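PDB 3CP3: pyridoxamine 5'-phosphate oxidase family protein from Corynebacterium diphtheriae NCTC 13129, which is of unknown function but probably binds a flavin such as FMN. Local coordinates for residues L78-R83 / S91-G96; V33-D38 / N74-F79. One frame throughout, in Å; residues are numbered along the deposited sequence.

Contact 1 of 2, residues L78-R83 / S91-G96; sequences LFEVDR and SVVLKG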
loop_
_atom_site.group_PDB
_atom_site.type_symbol
_atom_site.label_atom_id
_atom_site.label_comp_id
_atom_site.label_asym_id
_atom_site.label_seq_id
_atom_site.Cartn_x
_atom_site.Cartn_y
_atom_site.Cartn_z
ATOM N N LEU A 78 8.445 4.069 1.016
ATOM C CA LEU A 78 7.567 4.008 2.152
ATOM C C LEU A 78 7.327 2.565 2.442
ATOM O O LEU A 78 7.402 1.732 1.533
ATOM C CB LEU A 78 6.163 4.573 1.798
ATOM C CG LEU A 78 6.005 5.936 1.227
ATOM C CD1 LEU A 78 4.484 6.144 0.970
ATOM C CD2 LEU A 78 6.605 7.005 2.193
ATOM N N PHE A 79 6.999 2.268 3.681
ATOM C CA PHE A 79 6.596 0.930 4.085
ATOM C C PHE A 79 5.337 1.049 4.915
ATOM O O PHE A 79 5.277 1.848 5.895
ATOM C CB PHE A 79 7.735 0.214 4.855
ATOM C CG PHE A 79 7.486 -1.268 5.050
ATOM C CD1 PHE A 79 7.706 -2.158 4.014
ATOM C CD2 PHE A 79 6.979 -1.766 6.245
ATOM C CE1 PHE A 79 7.447 -3.526 4.187
ATOM C CE2 PHE A 79 6.712 -3.118 6.404
ATOM C CZ PHE A 79 6.944 -3.982 5.372
ATOM N N GLU A 80 4.321 0.267 4.560
ATOM C CA GLU A 80 3.027 0.414 5.134
ATOM C C GLU A 80 2.452 -0.915 5.609
ATOM O O GLU A 80 2.563 -1.959 4.944
ATOM C CB GLU A 80 2.032 1.115 4.138
ATOM C CG GLU A 80 0.689 1.541 4.773
ATOM C CD GLU A 80 -0.434 0.537 4.555
ATOM O OE1 GLU A 80 -0.162 -0.568 3.959
ATOM O OE2 GLU A 80 -1.600 0.918 4.824
ATOM N N VAL A 81 1.817 -0.839 6.771
ATOM C CA VAL A 81 1.015 -1.929 7.327
ATOM C C VAL A 81 -0.355 -1.330 7.672
ATOM O O VAL A 81 -0.461 -0.146 8.060
ATOM C CB VAL A 81 1.770 -2.524 8.555
ATOM C CG1 VAL A 81 0.931 -3.534 9.264
ATOM C CG2 VAL A 81 3.118 -3.120 8.155
ATOM N N ASP A 82 -1.454 -2.082 7.485
ATOM C CA ASP A 82 -2.767 -1.645 7.940
ATOM C C ASP A 82 -3.664 -2.791 8.429
ATOM O O ASP A 82 -3.226 -3.958 8.383
ATOM C CB ASP A 82 -3.567 -0.663 6.993
ATOM C CG ASP A 82 -3.936 -1.261 5.568
ATOM O OD1 ASP A 82 -5.017 -1.900 5.362
ATOM O OD2 ASP A 82 -3.224 -0.923 4.631
ATOM N N ARG A 83 -4.843 -2.383 8.930
ATOM C CA ARG A 83 -6.022 -3.232 9.310
ATOM C C ARG A 83 -7.288 -2.432 9.420
ATOM O O ARG A 83 -7.441 -1.535 10.277
ATOM C CB ARG A 83 -5.794 -4.004 10.587
ATOM C CG ARG A 83 -4.750 -5.085 10.454
ATOM C CD ARG A 83 -5.255 -6.292 9.631
ATOM N NE ARG A 83 -4.318 -7.413 9.693
ATOM C CZ ARG A 83 -4.474 -8.583 9.086
ATOM N NH1 ARG A 83 -5.562 -8.836 8.335
ATOM N NH2 ARG A 83 -3.541 -9.523 9.255
ATOM N N SER A 91 -3.574 2.361 10.190
ATOM C CA SER A 91 -2.444 2.115 9.304
ATOM C C SER A 91 -1.222 2.745 9.901
ATOM O O SER A 91 -1.341 3.738 10.612
ATOM C CB SER A 91 -2.651 2.780 7.926
ATOM O OG SER A 91 -2.833 4.179 8.100
ATOM N N VAL A 92 -0.058 2.204 9.581
ATOM C CA VAL A 92 1.202 2.771 10.012
ATOM C C VAL A 92 2.023 2.885 8.708
ATOM O O VAL A 92 2.074 1.899 7.942
ATOM C CB VAL A 92 1.913 1.866 11.017
ATOM C CG1 VAL A 92 3.404 2.393 11.315
ATOM C CG2 VAL A 92 1.064 1.828 12.361
ATOM N N VAL A 93 2.586 4.069 8.478
ATOM C CA VAL A 93 3.456 4.343 7.309
ATOM C C VAL A 93 4.836 4.707 7.834
ATOM O O VAL A 93 5.014 5.688 8.640
ATOM C CB VAL A 93 2.881 5.480 6.468
ATOM C CG1 VAL A 93 3.866 5.924 5.254
ATOM C CG2 VAL A 93 1.537 5.122 5.960
ATOM N N LEU A 94 5.829 3.974 7.364
ATOM C CA LEU A 94 7.195 4.362 7.617
ATOM C C LEU A 94 7.778 5.061 6.382
ATOM O O LEU A 94 7.560 4.600 5.236
ATOM C CB LEU A 94 8.020 3.123 8.004
ATOM C CG LEU A 94 7.462 2.182 9.042
ATOM C CD1 LEU A 94 8.508 1.082 9.227
ATOM C CD2 LEU A 94 7.218 2.968 10.384
ATOM N N LYS A 95 8.475 6.187 6.586
ATOM C CA LYS A 95 9.326 6.734 5.539
ATOM C C LYS A 95 10.757 6.303 5.795
ATOM O O LYS A 95 11.221 6.396 6.929
ATOM C CB LYS A 95 9.303 8.239 5.550
ATOM C CG LYS A 95 7.970 8.839 5.111
ATOM C CD LYS A 95 8.208 10.292 4.687
ATOM C CE LYS A 95 6.903 11.103 4.591
ATOM N NZ LYS A 95 5.949 10.549 3.566
ATOM N N GLY A 96 11.471 5.861 4.748
ATOM C CA GLY A 96 12.854 5.521 4.959
ATOM C C GLY A 96 13.658 5.285 3.711
ATOM O O GLY A 96 13.250 5.696 2.615
#
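Leu94 CD1 lies oblique to the Phe79 ring, neither over a face nor at an edge, and Phe47 of strand 39-50 meets the ring edge-to-face. With CG anti to the backbone N (chi1 -168°), the ring is carried away from strand 89-100, while Phe79 CB and Leu94 CB stay 4.3 Å apart. The other flat groups, two carboxylates, lie on the reverse face of the sheet. OE2 of Glu80 comes 3.8 Å from CB of Ser91, while CG of Glu80 touches CG2 of Val93 at 3.9 Å; the bend at chi2 turns the acid along the strand rather than out over Val93. Asp82 packs its CB on CB of Ser91 at 3.7 Å; a small serine fits where the backbones are close. Glu80 OE2 and Asp82 OD2 are 2.5 Å apart, so one acid probably holds a proton; salt bridges from Glu80 to Arg31 of its own chain and from Asp82 to Arg31 of the second subunit would offset the remaining charge.

These are the arms of an antiparallel beta hairpin within the curled sheet of the FMN-binding, split-barrel type. Phe79 and Leu94 form one hydrogen-bonded pair, with Leu94 N to Phe79 O short at 2.6 Å and almost straight (177°). Val81 and Val92 form the other, each donating to the other. Beta-branched valines suit the extended backbone, and Val81, Val92 and Leu94 bury their apolar branches against Leu24 of helix 17-25. An acetic acid, probably from the crystallisation liquor, lies about 3 Å from the Val81 side chain and may mark a pocket. Leu78 and Lys95 run side by side, CD2 of Leu78 resting 3.7 Å from CG of Lys95; the lysine stem lies along the leucine while NZ forms a salt bridge with Asp39 of the second subunit.

Contact 2 of 2, residues V33-D38 / N74-F79; sequences VVHRKD and NSDVLF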
loop_
_atom_site.group_PDB
_atom_site.type_symbol
_atom_site.label_atom_id
_atom_site.label_comp_id
_atom_site.label_asym_id
_atom_site.label_seq_id
_atom_site.Cartn_x
_atom_site.Cartn_y
_atom_site.Cartn_z
ATOM N N VAL A 33 6.513 0.806 -0.938
ATOM C CA VAL A 33 6.220 1.642 -2.050
ATOM C C VAL A 33 7.525 2.174 -2.587
ATOM O O VAL A 33 8.290 2.831 -1.848
ATOM C CB VAL A 33 5.304 2.832 -1.651
ATOM C CG1 VAL A 33 5.024 3.677 -2.855
ATOM C CG2 VAL A 33 3.987 2.284 -1.036
ATOM N N VAL A 34 7.728 1.952 -3.878
ATOM C CA VAL A 34 8.965 2.333 -4.520
ATOM C C VAL A 34 8.700 3.232 -5.687
ATOM O O VAL A 34 7.556 3.356 -6.165
ATOM C CB VAL A 34 9.745 1.107 -5.058
ATOM C CG1 VAL A 34 10.060 0.141 -3.920
ATOM C CG2 VAL A 34 8.923 0.390 -6.135
ATOM N N HIS A 35 9.759 3.900 -6.107
ATOM C CA HIS A 35 9.660 4.759 -7.245
ATOM C C HIS A 35 10.923 4.947 -7.959
ATOM O O HIS A 35 12.001 4.993 -7.343
ATOM C CB HIS A 35 9.044 6.130 -6.911
ATOM C CG HIS A 35 9.889 7.024 -6.059
ATOM N ND1 HIS A 35 10.085 6.796 -4.710
ATOM C CD2 HIS A 35 10.487 8.201 -6.328
ATOM C CE1 HIS A 35 10.806 7.776 -4.198
ATOM N NE2 HIS A 35 11.086 8.625 -5.165
ATOM N N ARG A 36 10.829 5.015 -9.286
ATOM C CA ARG A 36 11.916 5.539 -10.126
ATOM C C ARG A 36 11.333 6.781 -10.816
ATOM O O ARG A 36 10.506 6.681 -11.743
ATOM C CB ARG A 36 12.430 4.484 -11.116
ATOM C CG ARG A 36 13.561 4.947 -12.055
ATOM C CD ARG A 36 13.930 3.850 -13.084
ATOM N NE ARG A 36 14.716 4.373 -14.211
ATOM C CZ ARG A 36 15.360 3.625 -15.107
ATOM N NH1 ARG A 36 15.337 2.299 -15.021
ATOM N NH2 ARG A 36 16.045 4.205 -16.093
ATOM N N LYS A 37 11.726 7.945 -10.297
ATOM C CA LYS A 37 11.115 9.250 -10.622
ATOM C C LYS A 37 9.624 9.213 -10.299
ATOM O O LYS A 37 9.240 8.956 -9.141
ATOM C CB LYS A 37 11.399 9.703 -12.088
ATOM C CG LYS A 37 12.885 9.792 -12.451
ATOM C CD LYS A 37 13.073 10.471 -13.816
ATOM C CE LYS A 37 14.497 10.303 -14.352
ATOM N NZ LYS A 37 14.674 10.973 -15.702
ATOM N N ASP A 38 8.779 9.422 -11.309
ATOM C CA ASP A 38 7.324 9.431 -11.104
ATOM C C ASP A 38 6.581 8.110 -11.323
ATOM O O ASP A 38 5.356 8.035 -11.043
ATOM C CB ASP A 38 6.664 10.501 -11.974
ATOM C CG ASP A 38 6.924 11.897 -11.459
ATOM O OD1 ASP A 38 5.932 12.567 -11.068
ATOM O OD2 ASP A 38 8.116 12.316 -11.445
ATOM N N ASN A 74 14.733 4.383 -6.532
ATOM C CA ASN A 74 15.259 5.248 -5.510
ATOM C C ASN A 74 15.415 4.429 -4.190
ATOM O O ASN A 74 14.601 3.558 -3.902
ATOM C CB ASN A 74 14.267 6.365 -5.369
ATOM C CG ASN A 74 14.851 7.602 -4.811
ATOM O OD1 ASN A 74 15.371 7.604 -3.714
ATOM N ND2 ASN A 74 14.651 8.703 -5.506
ATOM N N SER A 75 16.425 4.729 -3.383
ATOM C CA SER A 75 16.501 4.090 -2.060
ATOM C C SER A 75 15.404 4.609 -1.136
ATOM O O SER A 75 15.044 3.962 -0.134
ATOM C CB SER A 75 17.918 4.281 -1.452
ATOM O OG SER A 75 18.094 5.645 -1.032
ATOM N N ASP A 76 14.785 5.739 -1.511
ATOM C CA ASP A 76 13.740 6.367 -0.709
ATOM C C ASP A 76 12.408 5.642 -0.957
ATOM O O ASP A 76 11.944 5.517 -2.114
ATOM C CB ASP A 76 13.629 7.882 -1.107
ATOM C CG ASP A 76 12.559 8.647 -0.329
ATOM O OD1 ASP A 76 12.384 8.471 0.902
ATOM O OD2 ASP A 76 11.909 9.502 -0.974
ATOM N N VAL A 77 11.824 5.140 0.132
ATOM C CA VAL A 77 10.664 4.242 0.061
ATOM C C VAL A 77 9.657 4.614 1.136
ATOM O O VAL A 77 9.971 5.366 2.091
ATOM C CB VAL A 77 11.041 2.712 0.267
ATOM C CG1 VAL A 77 11.918 2.183 -0.882
ATOM C CG2 VAL A 77 11.734 2.425 1.638
ATOM N N LEU A 78 8.445 4.069 1.016
ATOM C CA LEU A 78 7.567 4.008 2.152
ATOM C C LEU A 78 7.327 2.565 2.442
ATOM O O LEU A 78 7.402 1.732 1.533
ATOM C CB LEU A 78 6.163 4.573 1.798
ATOM C CG LEU A 78 6.005 5.936 1.227
ATOM C CD1 LEU A 78 4.484 6.144 0.970
ATOM C CD2 LEU A 78 6.605 7.005 2.193
ATOM N N PHE A 79 6.999 2.268 3.681
ATOM C CA PHE A 79 6.596 0.930 4.085
ATOM C C PHE A 79 5.337 1.049 4.915
ATOM O O PHE A 79 5.277 1.848 5.895
ATOM C CB PHE A 79 7.735 0.214 4.855
ATOM C CG PHE A 79 7.486 -1.268 5.050
ATOM C CD1 PHE A 79 7.706 -2.158 4.014
ATOM C CD2 PHE A 79 6.979 -1.766 6.245
ATOM C CE1 PHE A 79 7.447 -3.526 4.187
ATOM C CE2 PHE A 79 6.712 -3.118 6.404
ATOM C CZ PHE A 79 6.944 -3.982 5.372
HETATM O O HOH W 1 11.886 3.815 -4.114
HETATM O O HOH W 2 13.779 8.357 -8.292
#
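Val33 and Leu78 make the tight end of this contact. Their CB atoms stand 4.0 Å apart, and two backbone bonds clasp the pair: Val33 N gives a nearly straight one (175°) to Leu78 O at 2.8 Å, and Leu78 N returns one to Val33 O. Leu40 of the second subunit packs on both side chains. On the reverse face CG1 of Val34 lies beside CG1 of Val77 at 4.1 Å, and Phe69 touches both, so small branched side chains fill this layer closely.

Strands 29-36 and 76-83 are antiparallel neighbours in the curled sheet of the split-barrel type, but the ladder opens beyond Val34. There a water accepts from His35 N at 2.9 Å and lies within donating distance of both Asn74 O and Asp76 O, between main chains that have moved apart. The strands meet again where Asn74 N donates to His35 O. Here CG of His35, set between the backbone N and the carbonyl carbon (chi1 69°), places the imidazole against Asn74: CB of Asn74 sits over one ring face, 4.0 Å from the centroid, and the amide stacks only 24° from the ring plane. OD2 of Asp76 lies at the ring edge, in plane, although that acid's salt bridge goes to Arg132.

Asparagine suits this more open end because its OD1 accepts from Asp76 N at 2.9 Å, an Asx turn leading into the strand. At the exposed turn into strand 39-50, where Lys37 has the backbone angles of a type II' turn, a second water accepts from both Asn74 ND2 and Lys37 N.

Contacts 1 and 2 have centres 13 Å apart in one antiparallel sheet and share strand 76-83, which has strand 29-36 on one flank and strand 89-100 on the other. Along the chain the order is 33-38, then 74-79, which overlaps 78-83 at Leu78 and Phe79, and finally 91-96. Contact 1 is therefore a local hairpin, whereas contact 2 joins segments with 35 residues between them. Val77 N and Gly96 O, 2.9 Å apart in a probable hydrogen bond, continue the hairpin pairing beside contact 2. Both contacts also touch the second subunit, so the shared strand lies both in the sheet and at the subunit interface.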